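Local coordinates for superoxide reductase (Giardia intestinalis, PDB 4D7P), which probably reduces superoxide to hydrogen peroxide at a mononuclear iron centre, as in other members of the desulfoferrodoxin family, at residues K45-T50 / I71-G76. Residues are numbered along the deposited sequence; the frame is centred on the assembly and turned at random.
Sequences KHYIGT and IWPGLG. With FE (Fe (III) ion), chain B.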
loop_
_atom_site.group_PDB
_atom_site.type_symbol
_atom_site.label_atom_id
_atom_site.label_comp_id
_atom_site.label_asym_id
_atom_site.label_seq_id
_atom_site.Cartn_x
_atom_site.Cartn_y
_atom_site.Cartn_z
ATOM N N LYS A 45 -14.343 -10.756 6.254
ATOM C CA LYS A 45 -15.441 -9.801 6.365
ATOM C C LYS A 45 -15.249 -8.815 7.524
ATOM O O LYS A 45 -15.958 -7.807 7.611
ATOM C CB LYS A 45 -16.777 -10.538 6.514
ATOM C CG LYS A 45 -17.190 -11.331 5.278
ATOM C CD LYS A 45 -18.504 -12.089 5.515
ATOM C CE LYS A 45 -18.794 -13.024 4.361
ATOM N NZ LYS A 45 -18.870 -12.301 3.055
ATOM N N HIS A 46 -14.287 -9.090 8.404
ATOM C CA HIS A 46 -13.966 -8.158 9.491
ATOM C C HIS A 46 -12.462 -8.137 9.736
ATOM O O HIS A 46 -11.869 -9.147 10.143
ATOM C CB HIS A 46 -14.701 -8.528 10.784
ATOM C CG HIS A 46 -14.530 -7.518 11.887
ATOM N ND1 HIS A 46 -14.738 -7.822 13.215
ATOM C CD2 HIS A 46 -14.170 -6.213 11.851
ATOM C CE1 HIS A 46 -14.526 -6.743 13.951
ATOM N NE2 HIS A 46 -14.172 -5.755 13.151
ATOM N N TYR A 47 -11.844 -6.990 9.489
ATOM C CA TYR A 47 -10.391 -6.919 9.504
ATOM C C TYR A 47 -9.881 -5.513 9.784
ATOM O O TYR A 47 -10.558 -4.529 9.493
ATOM C CB TYR A 47 -9.839 -7.411 8.167
ATOM C CG TYR A 47 -10.412 -6.693 6.940
ATOM C CD1 TYR A 47 -9.800 -5.555 6.440
ATOM C CD2 TYR A 47 -11.546 -7.166 6.284
ATOM C CE1 TYR A 47 -10.295 -4.901 5.329
ATOM C CE2 TYR A 47 -12.061 -6.504 5.146
ATOM C CZ TYR A 47 -11.413 -5.367 4.683
ATOM O OH TYR A 47 -11.870 -4.681 3.569
ATOM N N ILE A 48 -8.697 -5.426 10.376
ATOM C CA ILE A 48 -7.953 -4.186 10.335
ATOM C C ILE A 48 -7.030 -4.311 9.135
ATOM O O ILE A 48 -6.165 -5.196 9.071
ATOM C CB ILE A 48 -7.178 -3.910 11.632
ATOM C CG1 ILE A 48 -8.154 -3.395 12.693
ATOM C CG2 ILE A 48 -6.073 -2.877 11.398
ATOM C CD1 ILE A 48 -7.559 -3.377 14.097
ATOM N N GLY A 49 -7.275 -3.452 8.156
ATOM C CA GLY A 49 -6.627 -3.556 6.867
ATOM C C GLY A 49 -5.300 -2.843 6.828
ATOM O O GLY A 49 -4.376 -3.281 6.127
ATOM N N THR A 50 -5.189 -1.736 7.559
ATOM C CA THR A 50 -3.926 -1.001 7.575
ATOM C C THR A 50 -3.569 -0.524 8.959
ATOM O O THR A 50 -4.438 -0.228 9.772
ATOM C CB THR A 50 -3.931 0.256 6.641
ATOM O OG1 THR A 50 -4.963 1.166 7.058
ATOM C CG2 THR A 50 -4.119 -0.128 5.165
ATOM N N ILE A 71 -2.556 -5.248 5.312
ATOM C CA ILE A 71 -2.756 -6.658 5.636
ATOM C C ILE A 71 -3.975 -7.195 4.901
ATOM O O ILE A 71 -5.049 -6.619 4.967
ATOM C CB ILE A 71 -2.954 -6.864 7.144
ATOM C CG1 ILE A 71 -1.808 -6.203 7.916
ATOM C CG2 ILE A 71 -3.064 -8.353 7.482
ATOM C CD1 ILE A 71 -2.108 -5.996 9.382
ATOM N N TRP A 72 -3.810 -8.297 4.191
ATOM C CA TRP A 72 -4.939 -8.854 3.464
ATOM C C TRP A 72 -5.916 -9.497 4.438
ATOM O O TRP A 72 -5.513 -10.219 5.347
ATOM C CB TRP A 72 -4.454 -9.842 2.399
ATOM C CG TRP A 72 -3.733 -9.113 1.287
ATOM C CD1 TRP A 72 -2.400 -9.136 1.021
ATOM C CD2 TRP A 72 -4.323 -8.214 0.329
ATOM N NE1 TRP A 72 -2.116 -8.316 -0.058
ATOM C CE2 TRP A 72 -3.279 -7.737 -0.491
ATOM C CE3 TRP A 72 -5.634 -7.773 0.089
ATOM C CZ2 TRP A 72 -3.509 -6.829 -1.539
ATOM C CZ3 TRP A 72 -5.859 -6.884 -0.945
ATOM C CH2 TRP A 72 -4.802 -6.416 -1.744
ATOM N N PRO A 73 -7.209 -9.205 4.263
ATOM C CA PRO A 73 -8.246 -9.673 5.194
ATOM C C PRO A 73 -8.138 -11.166 5.519
ATOM O O PRO A 73 -8.135 -12.010 4.624
ATOM C CB PRO A 73 -9.542 -9.355 4.449
ATOM C CG PRO A 73 -9.190 -8.156 3.613
ATOM C CD PRO A 73 -7.773 -8.395 3.166
ATOM N N GLY A 74 -8.012 -11.470 6.807
ATOM C CA GLY A 74 -7.999 -12.836 7.286
ATOM C C GLY A 74 -6.723 -13.607 6.998
ATOM O O GLY A 74 -6.646 -14.797 7.292
ATOM N N LEU A 75 -5.722 -12.946 6.428
ATOM C CA LEU A 75 -4.456 -13.618 6.136
ATOM C C LEU A 75 -3.379 -13.281 7.162
ATOM O O LEU A 75 -2.394 -14.015 7.320
ATOM C CB LEU A 75 -3.976 -13.262 4.738
ATOM C CG LEU A 75 -4.949 -13.710 3.649
ATOM C CD1 LEU A 75 -4.352 -13.538 2.261
ATOM C CD2 LEU A 75 -5.375 -15.157 3.896
ATOM N N GLY A 76 -3.564 -12.159 7.847
ATOM C CA GLY A 76 -2.644 -11.746 8.884
ATOM C C GLY A 76 -3.393 -11.017 9.975
ATOM O O GLY A 76 -4.441 -10.405 9.734
HETATM FE FE FE B . -13.431 -4.004 14.057
HETATM O O HOH W 1 -6.510 -7.174 7.215
#
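Pro73 presents its CG-CB edge to one face of the Tyr47 phenol, with CG over the centre of the ring, 3.5 Å from the centroid and only 6° off the ring normal, a CH-pi contact. The neighbouring CB lies over the CD2 side, 3.5 Å from Tyr47 CD2. With Tyr47 CG set between the backbone N and the carbonyl carbon (chi1 54°), the phenol is laid alongside the chain that follows it: Gly49 CA meets the ring edge in plane, while the face is turned to the proline. Tyr47 and Pro73 both also touch Trp72 of the third subunit, so the pair belongs to a subunit interface.

Polar contacts between the segments run through the main chain. Ile71 N donates to Gly49 O at 2.8 Å, a fairly straight bond with an N-H...O angle of 157°. Next to this bond a water bridges the segments by donating to both Ile48 O and Ile71 O, each 2.7 Å from the water oxygen. Two carbonyls that cannot bond to each other are thereby joined. Beside this bridge Ile71 CB packs against the backbone, 4.1 Å from Ile48 O.

On the other side of the segment 45-50, His46 NE2 binds the iron at 2.1 Å. His19, His40, His102 and Cys99 supply the remaining protein ligands here, and Asn100 bonds to the backbone on both sides of His46. The direct bond and water bridge close the end of an antiparallel strand pair, 48-57 with 63-71, in the immunoglobulin-like beta-sandwich of superoxide reductases, and through His46 the same segment 45-50 leads into the four-histidine, one-cysteine iron site characteristic of the family.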